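Local coordinates for ferrichrome ABC transporter substrate-binding protein (Staphylococcus pseudintermedius, PDB 5FLY) that binds the iron siderophore ferrichrome and probably hands it to an ABC transporter for iron uptake, at residues 25-30 and 45-50; 51-56 and 66-71; 147-152 and 186-191. All coordinates share one frame; numbering follows the deposited sequence.

In the fold
From the N terminus, contact 1 comes first: strand 28-30 leads through helix 36-41 to strand 46-50, and pairing of 25-30 with 45-50 closes this beta-alpha-beta unit. Contact 2 opens directly after it, at 51-56, and closes at 66-71 once helix 57-62 has been passed. The two share a parallel sheet, since strands 46-50 and 68-69 are neighbours and touch through Val49 and Val69; their centres are about 12 Å apart. Contact 3, about 38 Å from contact 1 between centres and across the chain's centre, ties the end of long helix 127-152 to loop 186-191, closing the excursion through strands 158-164 and 167-171 and helix 179-185. All three follow in series, none enclosing or crossing another.

Contact 1 of 3, residues 25-30 and 45-50; sequences PKRIVV and NIVGVS
Ile28 N donates to Asn45 O at 2.9 Å, and Ile28 O takes Val47 N at 2.8 Å, pairing the parallel strands 28-30 and 46-50, whose axes come within 4.6 Å at closest approach and run 11° from parallel. The same Ile28 carbonyl has a second, weak donor in Gly48 N, and the register then moves by one residue, from Ile28-Ile46 to Val29-Gly48: a beta bulge. Beyond it, Val30 N bonds to Gly48 O and Ser50 N to Val30 O.

At the entrance to the pair, the Asn45 side chain reaches back to the loop: ND2 donates to Pro25 O at 2.9 Å and 171°, the acceptor lying in the plane of the amide. A water bridges that carbonyl to Asn45 N, giving Pro25 O two donors. Val47 CG1, anti to the carbonyl carbon (chi1 -65°), lies over one face of the Arg27 guanidinium, 3.7 Å from Arg27 NH1, while Val47 CG2 meets Val29 CG2 at 3.9 Å.

Further out, Leu80 O accepts from Arg27 NH2, and the Asp83 carboxylate accepts hydrogen bonds from the backbone N of Lys26 and of Arg27. Val30, Ile46 and Val49 share the face packed by helix 36-41. Backbone bonds therefore set the register, a carboxamide and a water fasten its start, and the Val47 methyl lies over a face of the Arg27 cation, whose N-H groups turn to carbonyls outside the pair.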
loop_
_atom_site.group_PDB
_atom_site.type_symbol
_atom_site.label_atom_id
_atom_site.label_comp_id
_atom_site.label_asym_id
_atom_site.label_seq_id
_atom_site.Cartn_x
_atom_site.Cartn_y
_atom_site.Cartn_z
ATOM N N PRO A 25 -6.656 8.747 21.554
ATOM C CA PRO A 25 -6.714 7.295 21.715
ATOM C C PRO A 25 -5.483 6.752 22.449
ATOM O O PRO A 25 -4.355 7.055 22.078
ATOM C CB PRO A 25 -6.781 6.780 20.269
ATOM C CG PRO A 25 -7.283 7.934 19.470
ATOM C CD PRO A 25 -6.727 9.151 20.144
ATOM N N LYS A 26 -5.734 5.967 23.488
ATOM C CA LYS A 26 -4.698 5.453 24.375
ATOM C C LYS A 26 -4.378 3.978 24.129
ATOM O O LYS A 26 -3.323 3.510 24.538
ATOM C CB LYS A 26 -5.121 5.622 25.843
ATOM C CG LYS A 26 -5.339 7.070 26.272
ATOM C CD LYS A 26 -4.085 7.904 26.123
ATOM C CE LYS A 26 -4.218 9.215 26.892
ATOM N NZ LYS A 26 -2.998 10.078 26.747
ATOM N N ARG A 27 -5.288 3.250 23.482
ATOM C CA ARG A 27 -5.139 1.807 23.321
ATOM C C ARG A 27 -5.773 1.389 22.003
ATOM O O ARG A 27 -6.896 0.913 21.969
ATOM C CB ARG A 27 -5.773 1.042 24.492
ATOM C CG ARG A 27 -5.141 1.335 25.845
ATOM C CD ARG A 27 -5.684 0.413 26.932
ATOM N NE ARG A 27 -5.309 -0.976 26.701
ATOM C CZ ARG A 27 -4.108 -1.484 26.956
ATOM N NH1 ARG A 27 -3.158 -0.709 27.446
ATOM N NH2 ARG A 27 -3.851 -2.759 26.693
ATOM N N ILE A 28 -5.019 1.564 20.925
ATOM C CA ILE A 28 -5.491 1.267 19.578
ATOM C C ILE A 28 -5.097 -0.143 19.193
ATOM O O ILE A 28 -3.956 -0.545 19.392
ATOM C CB ILE A 28 -4.906 2.232 18.529
ATOM C CG1 ILE A 28 -5.138 3.681 18.937
ATOM C CG2 ILE A 28 -5.516 1.965 17.143
ATOM C CD1 ILE A 28 -4.585 4.695 17.940
ATOM N N VAL A 29 -6.044 -0.901 18.655
ATOM C CA VAL A 29 -5.734 -2.176 18.027
ATOM C C VAL A 29 -5.943 -1.999 16.543
ATOM O O VAL A 29 -7.032 -1.637 16.115
ATOM C CB VAL A 29 -6.608 -3.313 18.580
ATOM C CG1 VAL A 29 -6.468 -4.588 17.723
ATOM C CG2 VAL A 29 -6.248 -3.557 20.045
ATOM N N VAL A 30 -4.879 -2.199 15.769
ATOM C CA VAL A 30 -4.951 -2.032 14.322
ATOM C C VAL A 30 -5.014 -3.405 13.644
ATOM O O VAL A 30 -3.993 -4.082 13.498
ATOM C CB VAL A 30 -3.742 -1.219 13.798
ATOM C CG1 VAL A 30 -3.873 -0.953 12.307
ATOM C CG2 VAL A 30 -3.590 0.086 14.574
ATOM N N ASN A 45 -0.631 5.340 20.057
ATOM C CA ASN A 45 -0.675 4.428 21.198
ATOM C C ASN A 45 -1.257 3.069 20.805
ATOM O O ASN A 45 -2.407 2.740 21.128
ATOM C CB ASN A 45 -1.477 5.059 22.337
ATOM C CG ASN A 45 -0.845 6.357 22.845
ATOM O OD1 ASN A 45 0.364 6.405 23.109
ATOM N ND2 ASN A 45 -1.646 7.415 22.962
ATOM N N ILE A 46 -0.449 2.263 20.128
ATOM C CA ILE A 46 -0.912 0.988 19.589
ATOM C C ILE A 46 -0.608 -0.140 20.567
ATOM O O ILE A 46 0.545 -0.300 21.013
ATOM C CB ILE A 46 -0.248 0.677 18.233
ATOM C CG1 ILE A 46 -0.600 1.757 17.200
ATOM C CG2 ILE A 46 -0.643 -0.726 17.744
ATOM C CD1 ILE A 46 0.211 1.688 15.922
ATOM N N VAL A 47 -1.631 -0.916 20.913
ATOM C CA VAL A 47 -1.472 -2.029 21.843
ATOM C C VAL A 47 -1.706 -3.397 21.206
ATOM O O VAL A 47 -1.481 -4.417 21.837
ATOM C CB VAL A 47 -2.417 -1.895 23.064
ATOM C CG1 VAL A 47 -2.047 -0.667 23.898
ATOM C CG2 VAL A 47 -3.883 -1.839 22.637
ATOM N N GLY A 48 -2.162 -3.432 19.960
ATOM C CA GLY A 48 -2.306 -4.694 19.247
ATOM C C GLY A 48 -2.246 -4.405 17.771
ATOM O O GLY A 48 -2.705 -3.349 17.343
ATOM N N VAL A 49 -1.669 -5.319 17.002
ATOM C CA VAL A 49 -1.580 -5.132 15.555
ATOM C C VAL A 49 -1.737 -6.482 14.853
ATOM O O VAL A 49 -1.294 -7.519 15.357
ATOM C CB VAL A 49 -0.241 -4.437 15.156
ATOM C CG1 VAL A 49 0.969 -5.299 15.493
ATOM C CG2 VAL A 49 -0.255 -4.048 13.681
ATOM N N SER A 50 -2.383 -6.458 13.693
ATOM C CA SER A 50 -2.513 -7.650 12.859
ATOM C C SER A 50 -1.192 -8.391 12.726
ATOM O O SER A 50 -0.142 -7.769 12.511
ATOM C CB SER A 50 -3.014 -7.276 11.472
ATOM O OG SER A 50 -2.896 -8.383 10.599
HETATM O O HOH W 1 -2.702 7.247 19.668
#

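Contact 2 of 3, residues 51-56 and 66-71; sequences DQVDQS and VDKVGA
Lys68 reaches across to the 3-10 turn 51-55 with a chain bent twice, at chi2 (-53°) and again at chi4 (-49°), which folds its end back toward the loop that precedes its own strand. NZ donates to Val66 O at 3.1 Å and also to Phe63 O, so backbone carbonyls are its firmer partners. Its methylene CE lies against the Asp54 carboxylate, 3.3 Å from Asp54 OD1, and the salt bridge from Lys68 NZ to Asp54 OD1 is long, at 3.8 Å. A water closes that gap, donating to Asp54 OD1 and accepting from Lys68 NZ.

The hydrocarbon part of the lysine has apolar neighbours too: CE meets Val53 CG2 at 4.0 Å, and Lys68 CB lies 4.0 Å from Asp51 CB. Asp51 holds its carboxylate between its backbone N and carbonyl carbon (chi1 62°), which sets OD2 3.7 Å from Gly70 CA. Asp51 N bonds to Val69 O at 2.9 Å, continuing the pairing of the strands.

The 3-10 turn carries the chain from strand 46-50 to Ser56, the N-cap of helix 57-62, and strand 68-69 follows as the sheet's outermost on this side: a beta-alpha-beta crossover in a parallel sheet.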
loop_
_atom_site.group_PDB
_atom_site.type_symbol
_atom_site.label_atom_id
_atom_site.label_comp_id
_atom_site.label_asym_id
_atom_site.label_seq_id
_atom_site.Cartn_x
_atom_site.Cartn_y
_atom_site.Cartn_z
ATOM N N ASP A 51 -1.228 -9.716 12.827
ATOM C CA ASP A 51 0.006 -10.469 12.704
ATOM C C ASP A 51 0.516 -10.433 11.258
ATOM O O ASP A 51 1.627 -10.896 10.985
ATOM C CB ASP A 51 -0.158 -11.916 13.205
ATOM C CG ASP A 51 -1.184 -12.720 12.426
ATOM O OD1 ASP A 51 -1.578 -12.336 11.311
ATOM O OD2 ASP A 51 -1.582 -13.780 12.957
ATOM N N GLN A 52 -0.266 -9.862 10.339
ATOM C CA GLN A 52 0.191 -9.741 8.959
ATOM C C GLN A 52 1.384 -8.796 8.833
ATOM O O GLN A 52 2.125 -8.872 7.858
ATOM C CB GLN A 52 -0.940 -9.257 8.047
ATOM C CG GLN A 52 -1.982 -10.314 7.771
ATOM C CD GLN A 52 -2.991 -9.851 6.736
ATOM O OE1 GLN A 52 -2.729 -9.882 5.523
ATOM N NE2 GLN A 52 -4.144 -9.409 7.206
ATOM N N VAL A 53 1.583 -7.898 9.798
ATOM C CA VAL A 53 2.699 -6.958 9.673
ATOM C C VAL A 53 4.037 -7.689 9.742
ATOM O O VAL A 53 5.037 -7.217 9.205
ATOM C CB VAL A 53 2.673 -5.837 10.757
ATOM C CG1 VAL A 53 1.382 -5.018 10.650
ATOM C CG2 VAL A 53 2.853 -6.378 12.158
ATOM N N ASP A 54 4.054 -8.862 10.362
ATOM C CA ASP A 54 5.302 -9.599 10.496
ATOM C C ASP A 54 5.774 -10.205 9.182
ATOM O O ASP A 54 6.938 -10.600 9.072
ATOM C CB ASP A 54 5.160 -10.678 11.558
ATOM C CG ASP A 54 5.367 -10.125 12.966
ATOM O OD1 ASP A 54 5.842 -8.972 13.087
ATOM O OD2 ASP A 54 5.057 -10.849 13.939
ATOM N N GLN A 55 4.893 -10.259 8.190
ATOM C CA GLN A 55 5.267 -10.783 6.888
ATOM C C GLN A 55 5.940 -9.726 6.009
ATOM O O GLN A 55 6.521 -10.070 4.986
ATOM C CB GLN A 55 4.043 -11.368 6.194
ATOM C CG GLN A 55 3.623 -12.699 6.809
ATOM C CD GLN A 55 2.158 -12.743 7.172
ATOM O OE1 GLN A 55 1.287 -12.464 6.342
ATOM N NE2 GLN A 55 1.874 -13.111 8.413
ATOM N N SER A 56 5.865 -8.457 6.409
ATOM C CA SER A 56 6.652 -7.393 5.771
ATOM C C SER A 56 7.938 -7.118 6.545
ATOM O O SER A 56 7.886 -6.813 7.737
ATOM C CB SER A 56 5.855 -6.095 5.673
ATOM O OG SER A 56 6.744 -4.999 5.472
ATOM N N VAL A 66 4.989 -4.992 20.077
ATOM C CA VAL A 66 3.527 -4.886 20.074
ATOM C C VAL A 66 2.885 -6.260 19.913
ATOM O O VAL A 66 3.289 -7.057 19.055
ATOM C CB VAL A 66 3.025 -3.955 18.939
ATOM C CG1 VAL A 66 1.512 -3.858 18.950
ATOM C CG2 VAL A 66 3.639 -2.581 19.065
ATOM N N ASP A 67 1.880 -6.539 20.741
ATOM C CA ASP A 67 1.128 -7.782 20.637
ATOM C C ASP A 67 0.540 -7.984 19.250
ATOM O O ASP A 67 -0.044 -7.057 18.668
ATOM C CB ASP A 67 -0.005 -7.817 21.655
ATOM C CG ASP A 67 0.418 -8.432 22.977
ATOM O OD1 ASP A 67 1.632 -8.393 23.294
ATOM O OD2 ASP A 67 -0.464 -8.958 23.689
ATOM N N LYS A 68 0.673 -9.202 18.743
ATOM C CA LYS A 68 0.171 -9.550 17.422
ATOM C C LYS A 68 -1.182 -10.219 17.549
ATOM O O LYS A 68 -1.412 -10.997 18.486
ATOM C CB LYS A 68 1.137 -10.479 16.681
ATOM C CG LYS A 68 2.548 -9.927 16.523
ATOM C CD LYS A 68 2.545 -8.543 15.908
ATOM C CE LYS A 68 3.942 -8.073 15.581
ATOM N NZ LYS A 68 4.918 -8.229 16.689
ATOM N N VAL A 69 -2.067 -9.920 16.604
ATOM C CA VAL A 69 -3.435 -10.438 16.631
ATOM C C VAL A 69 -3.768 -11.222 15.361
ATOM O O VAL A 69 -3.493 -10.775 14.252
ATOM C CB VAL A 69 -4.452 -9.289 16.800
ATOM C CG1 VAL A 69 -5.861 -9.837 16.983
ATOM C CG2 VAL A 69 -4.075 -8.413 17.980
ATOM N N GLY A 70 -4.377 -12.391 15.531
ATOM C CA GLY A 70 -4.914 -13.156 14.409
ATOM C C GLY A 70 -6.116 -12.488 13.755
ATOM O O GLY A 70 -6.918 -11.872 14.434
ATOM N N ALA A 71 -6.253 -12.622 12.435
ATOM C CA ALA A 71 -7.237 -11.849 11.659
ATOM C C ALA A 71 -8.672 -11.956 12.172
ATOM O O ALA A 71 -9.467 -11.024 12.016
ATOM C CB ALA A 71 -7.201 -12.280 10.190
HETATM O O HOH W 2 7.183 -7.542 14.752
#

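Contact 3 of 3, residues 147-152 and 186-191; sequences DIKAHL and FGLQMP
A helix-to-loop contact, part apolar packing and part polar tether, joins the C-terminal turns of helix 127-152 to the loop that follows helix 179-185. Its apolar half is Ile148 against Phe186. The CD1 methyl of Ile148 sits over one face of the Phe186 ring, 3.6 Å from the ring centroid and 22° off the normal, a CH-pi contact displaced toward the rim. Its nearest ring atoms are Phe186 CD2 and CE2, both 3.4 Å from Ile148 CD1. The two side chains cross at about a right angle, and the methyl reaches the ring because the isoleucine places CG1 anti to the carbonyl carbon (chi1 -66°) and then extends. A looser contact, Ile148 CG2 to Leu188 CD2 at 4.4 Å, continues the apolar patch.

The polar half belongs to Lys149. Fully extended beyond CG, its chain reaches straight out from the helix and meets the loop with its end, CE lying 3.5 Å from Phe186 O and 4.2 Å from Leu188 CD2. Its NZ donates to Gly187 O at 2.9 Å, approaching from above the carbonyl plane, 57° out of it. Gly187, with a positive phi, is the first residue to leave helical geometry, so the lysine grips the chain just where helix 179-185 has ended. Phe186 O is in turn bonded by Ser145 OG, one helical turn back from Lys149.

Around this pair, helix 262-278 packs through Leu276 on Ile148 and Arg269 on Phe186, helix 179-185 places Leu182 on Leu188, and strand 158-164 adds Val158 to that leucine.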
loop_
_atom_site.group_PDB
_atom_site.type_symbol
_atom_site.label_atom_id
_atom_site.label_comp_id
_atom_site.label_asym_id
_atom_site.label_seq_id
_atom_site.Cartn_x
_atom_site.Cartn_y
_atom_site.Cartn_z
ATOM N N ASP A 147 14.624 13.257 -12.225
ATOM C CA ASP A 147 15.829 12.449 -12.432
ATOM C C ASP A 147 15.511 11.211 -13.268
ATOM O O ASP A 147 16.258 10.852 -14.181
ATOM C CB ASP A 147 16.455 11.999 -11.114
ATOM C CG ASP A 147 16.913 13.155 -10.236
ATOM O OD1 ASP A 147 17.111 14.270 -10.754
ATOM O OD2 ASP A 147 17.079 12.939 -9.015
ATOM N N ILE A 148 14.417 10.536 -12.923
ATOM C CA ILE A 148 14.007 9.325 -13.634
ATOM C C ILE A 148 13.541 9.612 -15.062
ATOM O O ILE A 148 13.901 8.901 -15.995
ATOM C CB ILE A 148 12.878 8.593 -12.864
ATOM C CG1 ILE A 148 13.415 8.066 -11.529
ATOM C CG2 ILE A 148 12.309 7.437 -13.683
ATOM C CD1 ILE A 148 12.318 7.755 -10.507
ATOM N N LYS A 149 12.761 10.663 -15.258
ATOM C CA LYS A 149 12.249 10.957 -16.592
ATOM C C LYS A 149 13.362 11.468 -17.518
ATOM O O LYS A 149 13.326 11.246 -18.730
ATOM C CB LYS A 149 11.097 11.965 -16.506
ATOM C CG LYS A 149 9.806 11.329 -15.988
ATOM C CD LYS A 149 8.630 12.287 -15.923
ATOM C CE LYS A 149 7.385 11.570 -15.444
ATOM N NZ LYS A 149 6.202 12.464 -15.409
ATOM N N ALA A 150 14.361 12.119 -16.944
ATOM C CA ALA A 150 15.515 12.559 -17.727
ATOM C C ALA A 150 16.300 11.348 -18.234
ATOM O O ALA A 150 16.876 11.377 -19.324
ATOM C CB ALA A 150 16.411 13.457 -16.891
ATOM N N HIS A 151 16.314 10.283 -17.434
ATOM C CA HIS A 151 17.071 9.084 -17.772
ATOM C C HIS A 151 16.321 8.198 -18.761
ATOM O O HIS A 151 16.899 7.704 -19.738
ATOM C CB HIS A 151 17.393 8.288 -16.505
ATOM C CG HIS A 151 18.153 7.029 -16.775
ATOM N ND1 HIS A 151 19.394 7.026 -17.379
ATOM C CD2 HIS A 151 17.842 5.731 -16.544
ATOM C CE1 HIS A 151 19.812 5.779 -17.505
ATOM N NE2 HIS A 151 18.891 4.975 -17.004
ATOM N N LEU A 152 15.028 8.009 -18.523
ATOM C CA LEU A 152 14.250 7.045 -19.300
ATOM C C LEU A 152 13.359 7.659 -20.389
ATOM O O LEU A 152 13.005 6.976 -21.366
ATOM C CB LEU A 152 13.382 6.213 -18.347
ATOM C CG LEU A 152 14.116 5.319 -17.342
ATOM C CD1 LEU A 152 13.105 4.642 -16.414
ATOM C CD2 LEU A 152 14.989 4.267 -18.043
ATOM N N PHE A 186 6.087 9.691 -8.681
ATOM C CA PHE A 186 7.033 9.872 -9.791
ATOM C C PHE A 186 6.327 10.300 -11.085
ATOM O O PHE A 186 6.984 10.740 -12.036
ATOM C CB PHE A 186 7.828 8.592 -10.101
ATOM C CG PHE A 186 8.810 8.158 -9.033
ATOM C CD1 PHE A 186 9.180 8.986 -7.989
ATOM C CD2 PHE A 186 9.371 6.878 -9.099
ATOM C CE1 PHE A 186 10.095 8.536 -7.020
ATOM C CE2 PHE A 186 10.287 6.438 -8.142
ATOM C CZ PHE A 186 10.640 7.266 -7.104
ATOM N N GLY A 187 5.006 10.129 -11.152
ATOM C CA GLY A 187 4.232 10.613 -12.289
ATOM C C GLY A 187 4.472 9.882 -13.595
ATOM O O GLY A 187 4.313 10.449 -14.684
ATOM N N LEU A 188 4.857 8.617 -13.499
ATOM C CA LEU A 188 5.036 7.783 -14.682
ATOM C C LEU A 188 3.677 7.340 -15.229
ATOM O O LEU A 188 2.700 7.247 -14.493
ATOM C CB LEU A 188 5.902 6.569 -14.353
ATOM C CG LEU A 188 7.315 6.936 -13.904
ATOM C CD1 LEU A 188 8.010 5.744 -13.311
ATOM C CD2 LEU A 188 8.122 7.469 -15.096
ATOM N N GLN A 189 3.620 7.056 -16.522
ATOM C CA GLN A 189 2.356 6.758 -17.168
ATOM C C GLN A 189 1.926 5.323 -16.961
ATOM O O GLN A 189 2.746 4.419 -16.803
ATOM C CB GLN A 189 2.437 7.033 -18.670
ATOM C CG GLN A 189 2.979 8.408 -19.036
ATOM C CD GLN A 189 2.335 9.531 -18.253
ATOM O OE1 GLN A 189 3.008 10.251 -17.506
ATOM N NE2 GLN A 189 1.028 9.698 -18.425
ATOM N N MET A 190 0.617 5.130 -16.966
ATOM C CA MET A 190 0.038 3.797 -16.969
ATOM C C MET A 190 -0.495 3.509 -18.363
ATOM O O MET A 190 -1.233 4.326 -18.917
ATOM C CB MET A 190 -1.074 3.680 -15.937
ATOM C CG MET A 190 -1.669 2.282 -15.850
ATOM S SD MET A 190 -2.947 2.221 -14.593
ATOM C CE MET A 190 -1.930 2.134 -13.118
ATOM N N PRO A 191 -0.121 2.349 -18.943
ATOM C CA PRO A 191 -0.665 1.986 -20.254
ATOM C C PRO A 191 -2.189 1.998 -20.232
ATOM O O PRO A 191 -2.801 1.561 -19.246
ATOM C CB PRO A 191 -0.122 0.577 -20.485
ATOM C CG PRO A 191 1.127 0.520 -19.663
ATOM C CD PRO A 191 0.831 1.338 -18.444
#